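PDB 6QIX: P43 from Trichuris muris, which is the major secreted protein of the whipworm, tethers to matrix and inhibits the function of interleukin-13. Local coordinates for residues Met42-Met52 with Ser78-Arg86. Sequence-based numbering, arbitrary orientation.
Sequences MYSKLSHACGM and SFKFRCRRR. With ACT (acetate ion), chain D.
Cys50, just past the end of helix 39-49, is joined to Cys83 of strand 79-85 by a disulfide with a chi3 of 97°. Hydrophobic packing continues back along the helix. CD2 of Leu46 sits over one face of the Phe81 ring, 3.8 Å from its centroid, while CB of Ala49 and SG of Cys50 meet the same ring at its edge, SG lying 3.9 Å from CE2. A chi1 of 175° turns CG of Phe81 away from its own backbone N and helps bring the ring against the helix. One turn before Leu46, Met42 makes an oblique Met-aromatic contact with Phe79, its bent end placing CE 3.8 Å from CE2 of the ring.

Polar links gather at the helix C-terminus. NH1 of the extended Arg85 donates to O of Cys50 (3.2 Å) and weakly to O of Gly51, and CE of Met52 lies over one face of the guanidinium, toward its rim. A water bridges O of Ala49 and N of Cys83.

Val99 of the partner strand 95-101 also touches Phe79 and Phe81. The axis of helix 42-49 crosses that of strand 79-85 at -38°; the helix, ending in a Schellman motif at Gly51, thus packs on a two-stranded antiparallel sheet and is tied to it by a disulfide.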
ATOM      1  N   MET A  42      17.579   2.775  -0.997  1.00 29.29           N
ATOM      2  CA  MET A  42      17.215   1.917  -2.121  1.00 27.06           C
ATOM      3  C   MET A  42      16.550   2.730  -3.229  1.00 29.44           C
ATOM      4  O   MET A  42      16.848   2.538  -4.413  1.00 30.89           O
ATOM      5  CB  MET A  42      16.304   0.774  -1.645  1.00 26.23           C
ATOM      6  CG  MET A  42      15.807  -0.136  -2.760  1.00 25.97           C
ATOM      7  SD  MET A  42      14.711  -1.447  -2.156  1.00 29.21           S
ATOM      8  CE  MET A  42      15.945  -2.443  -1.304  1.00 28.68           C
ATOM      9  N   TYR A  43      15.645   3.645  -2.867  1.00 30.81           N
ATOM     10  CA  TYR A  43      15.047   4.524  -3.870  1.00 30.62           C
ATOM     11  C   TYR A  43      16.118   5.346  -4.593  1.00 31.88           C
ATOM     12  O   TYR A  43      16.057   5.529  -5.821  1.00 32.67           O
ATOM     13  CB  TYR A  43      14.018   5.433  -3.193  1.00 30.83           C
ATOM     14  CG  TYR A  43      13.720   6.682  -3.979  1.00 31.25           C
ATOM     15  CD1 TYR A  43      12.989   6.615  -5.144  1.00 30.90           C
ATOM     16  CD2 TYR A  43      14.176   7.928  -3.565  1.00 32.64           C
ATOM     17  CE1 TYR A  43      12.701   7.779  -5.888  1.00 34.21           C
ATOM     18  CE2 TYR A  43      13.919   9.064  -4.291  1.00 35.74           C
ATOM     19  CZ  TYR A  43      13.185   8.988  -5.450  1.00 36.84           C
ATOM     20  OH  TYR A  43      12.909  10.118  -6.156  1.00 40.80           O
ATOM     21  N   SER A  44      17.110   5.845  -3.846  1.00 31.20           N
ATOM     22  CA  SER A  44      18.183   6.634  -4.452  1.00 33.77           C
ATOM     23  C   SER A  44      18.927   5.830  -5.510  1.00 32.29           C
ATOM     24  O   SER A  44      19.222   6.333  -6.599  1.00 32.73           O
ATOM     25  CB  SER A  44      19.162   7.102  -3.372  1.00 40.15           C
ATOM     26  OG  SER A  44      18.608   8.176  -2.621  1.00 48.36           O
ATOM     27  N   LYS A  45      19.235   4.572  -5.203  1.00 32.85           N
ATOM     28  CA  LYS A  45      19.977   3.749  -6.146  1.00 32.77           C
ATOM     29  C   LYS A  45      19.116   3.370  -7.336  1.00 32.29           C
ATOM     30  O   LYS A  45      19.617   3.302  -8.461  1.00 34.79           O
ATOM     31  CB  LYS A  45      20.487   2.488  -5.454  1.00 36.96           C
ATOM     32  CG  LYS A  45      21.417   2.763  -4.321  1.00 40.96           C
ATOM     33  CD  LYS A  45      22.826   3.043  -4.809  1.00 46.71           C
ATOM     34  CE  LYS A  45      23.843   2.653  -3.741  1.00 50.48           C
ATOM     35  NZ  LYS A  45      24.965   3.621  -3.673  1.00 53.85           N
ATOM     36  N   LEU A  46      17.832   3.081  -7.105  1.00 30.59           N
ATOM     37  CA  LEU A  46      16.915   2.798  -8.218  1.00 28.40           C
ATOM     38  C   LEU A  46      16.820   3.986  -9.160  1.00 31.24           C
ATOM     39  O   LEU A  46      16.838   3.825 -10.390  1.00 31.11           O
ATOM     40  CB  LEU A  46      15.511   2.441  -7.698  1.00 27.24           C
ATOM     41  CG  LEU A  46      15.415   1.127  -6.899  1.00 29.68           C
ATOM     42  CD1 LEU A  46      14.008   0.963  -6.316  1.00 27.67           C
ATOM     43  CD2 LEU A  46      15.771  -0.049  -7.777  1.00 28.70           C
ATOM     44  N   SER A  47      16.690   5.186  -8.590  1.00 31.78           N
ATOM     45  CA  SER A  47      16.553   6.390  -9.392  1.00 38.01           C
ATOM     46  C   SER A  47      17.833   6.649 -10.175  1.00 38.85           C
ATOM     47  O   SER A  47      17.798   6.884 -11.386  1.00 37.28           O
ATOM     48  CB  SER A  47      16.177   7.558  -8.472  1.00 40.16           C
ATOM     49  OG  SER A  47      16.403   8.791  -9.109  1.00 47.59           O
ATOM     50  N   HIS A  48      18.987   6.541  -9.514  1.00 40.72           N
ATOM     51  CA  HIS A  48      20.246   6.722 -10.231  1.00 42.40           C
ATOM     52  C   HIS A  48      20.408   5.690 -11.340  1.00 40.14           C
ATOM     53  O   HIS A  48      20.978   5.998 -12.395  1.00 40.17           O
ATOM     54  CB  HIS A  48      21.428   6.633  -9.266  1.00 45.01           C
ATOM     55  CG  HIS A  48      21.480   7.756  -8.284  1.00 49.20           C
ATOM     56  ND1 HIS A  48      22.290   7.733  -7.170  1.00 51.09           N
ATOM     57  CD2 HIS A  48      20.803   8.929  -8.237  1.00 51.33           C
ATOM     58  CE1 HIS A  48      22.115   8.848  -6.483  1.00 53.00           C
ATOM     59  NE2 HIS A  48      21.222   9.591  -7.111  1.00 52.32           N
ATOM     60  N   ALA A  49      19.934   4.461 -11.110  1.00 40.76           N
ATOM     61  CA  ALA A  49      20.021   3.414 -12.126  1.00 40.97           C
ATOM     62  C   ALA A  49      19.279   3.799 -13.395  1.00 39.28           C
ATOM     63  O   ALA A  49      19.685   3.403 -14.487  1.00 40.59           O
ATOM     64  CB  ALA A  49      19.457   2.100 -11.577  1.00 42.35           C
ATOM     65  N   CYS A  50      18.180   4.532 -13.269  1.00 40.15           N
ATOM     66  CA  CYS A  50      17.449   5.055 -14.419  1.00 44.34           C
ATOM     67  C   CYS A  50      18.023   6.368 -14.932  1.00 45.27           C
ATOM     68  O   CYS A  50      17.436   6.982 -15.829  1.00 45.69           O
ATOM     69  CB  CYS A  50      15.966   5.256 -14.064  1.00 45.69           C
ATOM     70  SG  CYS A  50      15.041   3.695 -13.826  1.00 46.47           S
ATOM     71  N   GLY A  51      19.127   6.832 -14.363  1.00 46.84           N
ATOM     72  CA  GLY A  51      19.726   8.073 -14.815  1.00 49.20           C
ATOM     73  C   GLY A  51      18.970   9.306 -14.380  1.00 53.28           C
ATOM     74  O   GLY A  51      18.871  10.265 -15.152  1.00 54.19           O
ATOM     75  N   MET A  52      18.442   9.313 -13.158  1.00 54.02           N
ATOM     76  CA  MET A  52      17.632  10.415 -12.671  1.00 55.45           C
ATOM     77  C   MET A  52      18.044  10.769 -11.255  1.00 57.06           C
ATOM     78  O   MET A  52      18.409   9.894 -10.464  1.00 56.57           O
ATOM     79  CB  MET A  52      16.152  10.054 -12.692  1.00 57.73           C
ATOM     80  CG  MET A  52      15.770   9.276 -13.915  1.00 62.74           C
ATOM     81  SD  MET A  52      14.052   8.791 -13.866  1.00 68.22           S
ATOM     82  CE  MET A  52      13.268  10.266 -14.497  1.00 66.32           C
ATOM     83  N   SER A  78      17.333  -9.027  -1.065  1.00 20.80           N
ATOM     84  CA  SER A  78      18.210  -8.125  -1.789  1.00 23.37           C
ATOM     85  C   SER A  78      18.217  -8.479  -3.278  1.00 23.21           C
ATOM     86  O   SER A  78      18.063  -9.642  -3.675  1.00 21.46           O
ATOM     87  CB  SER A  78      19.623  -8.206  -1.191  1.00 27.53           C
ATOM     88  OG  SER A  78      20.527  -7.365  -1.870  1.00 31.12           O
ATOM     89  N   PHE A  79      18.419  -7.456  -4.107  1.00 22.64           N
ATOM     90  CA  PHE A  79      18.273  -7.647  -5.545  1.00 20.81           C
ATOM     91  C   PHE A  79      19.054  -6.592  -6.299  1.00 22.67           C
ATOM     92  O   PHE A  79      19.312  -5.512  -5.779  1.00 27.46           O
ATOM     93  CB  PHE A  79      16.802  -7.569  -5.968  1.00 21.93           C
ATOM     94  CG  PHE A  79      16.184  -6.250  -5.732  1.00 23.80           C
ATOM     95  CD1 PHE A  79      16.091  -5.325  -6.771  1.00 24.81           C
ATOM     96  CD2 PHE A  79      15.685  -5.906  -4.474  1.00 23.43           C
ATOM     97  CE1 PHE A  79      15.487  -4.106  -6.570  1.00 24.70           C
ATOM     98  CE2 PHE A  79      15.082  -4.660  -4.265  1.00 24.60           C
ATOM     99  CZ  PHE A  79      14.998  -3.768  -5.308  1.00 23.94           C
ATOM    100  N   LYS A  80      19.461  -6.946  -7.514  1.00 22.50           N
ATOM    101  CA  LYS A  80      20.007  -6.014  -8.488  1.00 26.72           C
ATOM    102  C   LYS A  80      18.889  -5.523  -9.388  1.00 27.59           C
ATOM    103  O   LYS A  80      17.899  -6.222  -9.593  1.00 28.88           O
ATOM    104  CB  LYS A  80      21.061  -6.673  -9.360  1.00 31.95           C
ATOM    105  CG  LYS A  80      22.121  -7.368  -8.609  1.00 32.82           C
ATOM    106  CD  LYS A  80      23.168  -7.883  -9.611  1.00 33.76           C
ATOM    107  CE  LYS A  80      24.304  -8.593  -8.928  1.00 35.81           C
ATOM    108  NZ  LYS A  80      25.280  -9.048  -9.931  1.00 36.91           N
ATOM    109  N   PHE A  81      19.088  -4.329  -9.962  1.00 28.76           N
ATOM    110  CA  PHE A  81      18.119  -3.656 -10.824  1.00 28.29           C
ATOM    111  C   PHE A  81      18.832  -3.060 -12.033  1.00 29.66           C
ATOM    112  O   PHE A  81      19.988  -2.642 -11.961  1.00 30.94           O
ATOM    113  CB  PHE A  81      17.381  -2.574 -10.001  1.00 29.08           C
ATOM    114  CG  PHE A  81      16.417  -1.707 -10.772  1.00 30.15           C
ATOM    115  CD1 PHE A  81      15.114  -2.137 -11.019  1.00 29.23           C
ATOM    116  CD2 PHE A  81      16.782  -0.427 -11.158  1.00 28.87           C
ATOM    117  CE1 PHE A  81      14.209  -1.317 -11.676  1.00 30.18           C
ATOM    118  CE2 PHE A  81      15.873   0.396 -11.827  1.00 29.66           C
ATOM    119  CZ  PHE A  81      14.599  -0.054 -12.083  1.00 30.28           C
ATOM    120  N   ARG A  82      18.115  -3.000 -13.150  1.00 31.17           N
ATOM    121  CA  ARG A  82      18.580  -2.236 -14.298  1.00 32.37           C
ATOM    122  C   ARG A  82      17.374  -1.624 -14.980  1.00 32.67           C
ATOM    123  O   ARG A  82      16.248  -2.093 -14.819  1.00 33.65           O
ATOM    124  CB  ARG A  82      19.398  -3.087 -15.279  1.00 33.93           C
ATOM    125  CG  ARG A  82      18.636  -4.136 -16.046  1.00 34.27           C
ATOM    126  CD  ARG A  82      19.580  -4.792 -17.081  1.00 37.91           C
ATOM    127  NE  ARG A  82      18.925  -5.862 -17.821  1.00 41.11           N
ATOM    128  CZ  ARG A  82      19.451  -6.475 -18.875  1.00 44.50           C
ATOM    129  NH1 ARG A  82      20.663  -6.126 -19.319  1.00 45.49           N
ATOM    130  NH2 ARG A  82      18.768  -7.447 -19.478  1.00 43.84           N
ATOM    131  N   CYS A  83      17.631  -0.571 -15.754  1.00 34.05           N
ATOM    132  CA  CYS A  83      16.587   0.316 -16.236  1.00 37.24           C
ATOM    133  C   CYS A  83      16.838   0.679 -17.692  1.00 41.09           C
ATOM    134  O   CYS A  83      17.980   0.689 -18.168  1.00 41.27           O
ATOM    135  CB  CYS A  83      16.524   1.591 -15.366  1.00 39.34           C
ATOM    136  SG  CYS A  83      15.129   2.718 -15.643  1.00 45.30           S
ATOM    137  N   ARG A  84      15.754   0.979 -18.396  1.00 40.76           N
ATOM    138  CA  ARG A  84      15.855   1.526 -19.738  1.00 43.09           C
ATOM    139  C   ARG A  84      14.804   2.614 -19.886  1.00 46.37           C
ATOM    140  O   ARG A  84      13.839   2.671 -19.128  1.00 45.70           O
ATOM    141  CB  ARG A  84      15.678   0.457 -20.803  1.00 44.07           C
ATOM    142  CG  ARG A  84      14.367  -0.283 -20.755  1.00 45.66           C
ATOM    143  CD  ARG A  84      14.458  -1.481 -21.709  1.00 45.82           C
ATOM    144  NE  ARG A  84      13.236  -2.285 -21.700  1.00 49.21           N
ATOM    145  CZ  ARG A  84      13.025  -3.342 -22.476  1.00 48.65           C
ATOM    146  NH1 ARG A  84      13.964  -3.732 -23.312  1.00 51.58           N
ATOM    147  NH2 ARG A  84      11.883  -4.011 -22.414  1.00 48.59           N
ATOM    148  N   ARG A  85      15.004   3.483 -20.877  1.00 49.66           N
ATOM    149  CA  ARG A  85      14.286   4.745 -20.939  1.00 51.28           C
ATOM    150  C   ARG A  85      13.770   5.008 -22.342  1.00 52.32           C
ATOM    151  O   ARG A  85      14.352   4.550 -23.331  1.00 52.01           O
ATOM    152  CB  ARG A  85      15.199   5.896 -20.508  1.00 52.87           C
ATOM    153  CG  ARG A  85      14.497   7.193 -20.146  1.00 59.58           C
ATOM    154  CD  ARG A  85      15.355   7.968 -19.143  1.00 64.92           C
ATOM    155  NE  ARG A  85      14.895   9.340 -18.916  1.00 68.94           N
ATOM    156  CZ  ARG A  85      15.415  10.151 -17.996  1.00 72.86           C
ATOM    157  NH1 ARG A  85      16.415   9.724 -17.229  1.00 73.83           N
ATOM    158  NH2 ARG A  85      14.940  11.384 -17.835  1.00 73.81           N
ATOM    159  N   ARG A  86      12.670   5.751 -22.407  1.00 54.95           N
ATOM    160  CA  ARG A  86      12.176   6.313 -23.658  1.00 56.92           C
ATOM    161  C   ARG A  86      11.469   7.617 -23.338  1.00 59.60           C
ATOM    162  O   ARG A  86      11.175   7.905 -22.172  1.00 58.79           O
ATOM    163  CB  ARG A  86      11.225   5.350 -24.373  1.00 55.90           C
ATOM    164  CG  ARG A  86       9.833   5.283 -23.749  1.00 56.10           C
ATOM    165  CD  ARG A  86       8.964   4.234 -24.454  1.00 55.55           C
ATOM    166  NE  ARG A  86       7.838   3.817 -23.634  1.00 53.83           N
ATOM    167  CZ  ARG A  86       7.079   2.762 -23.893  1.00 50.99           C
ATOM    168  NH1 ARG A  86       7.331   2.022 -24.960  1.00 47.79           N
ATOM    169  NH2 ARG A  86       6.077   2.450 -23.074  1.00 51.50           N
TER
HETATM  170  C   ACT D 402      10.517   8.760  -9.247  1.00 40.38           C
HETATM  171  O   ACT D 402      11.022   9.338  -8.269  1.00 38.43           O
HETATM  172  OXT ACT D 402       9.330   8.804  -9.660  1.00 42.97           O
HETATM  173  CH3 ACT D 402      11.487   7.829 -10.006  1.00 44.12           C
HETATM  174  O   HOH W   1      20.132   0.448 -15.003  1.00 34.12           O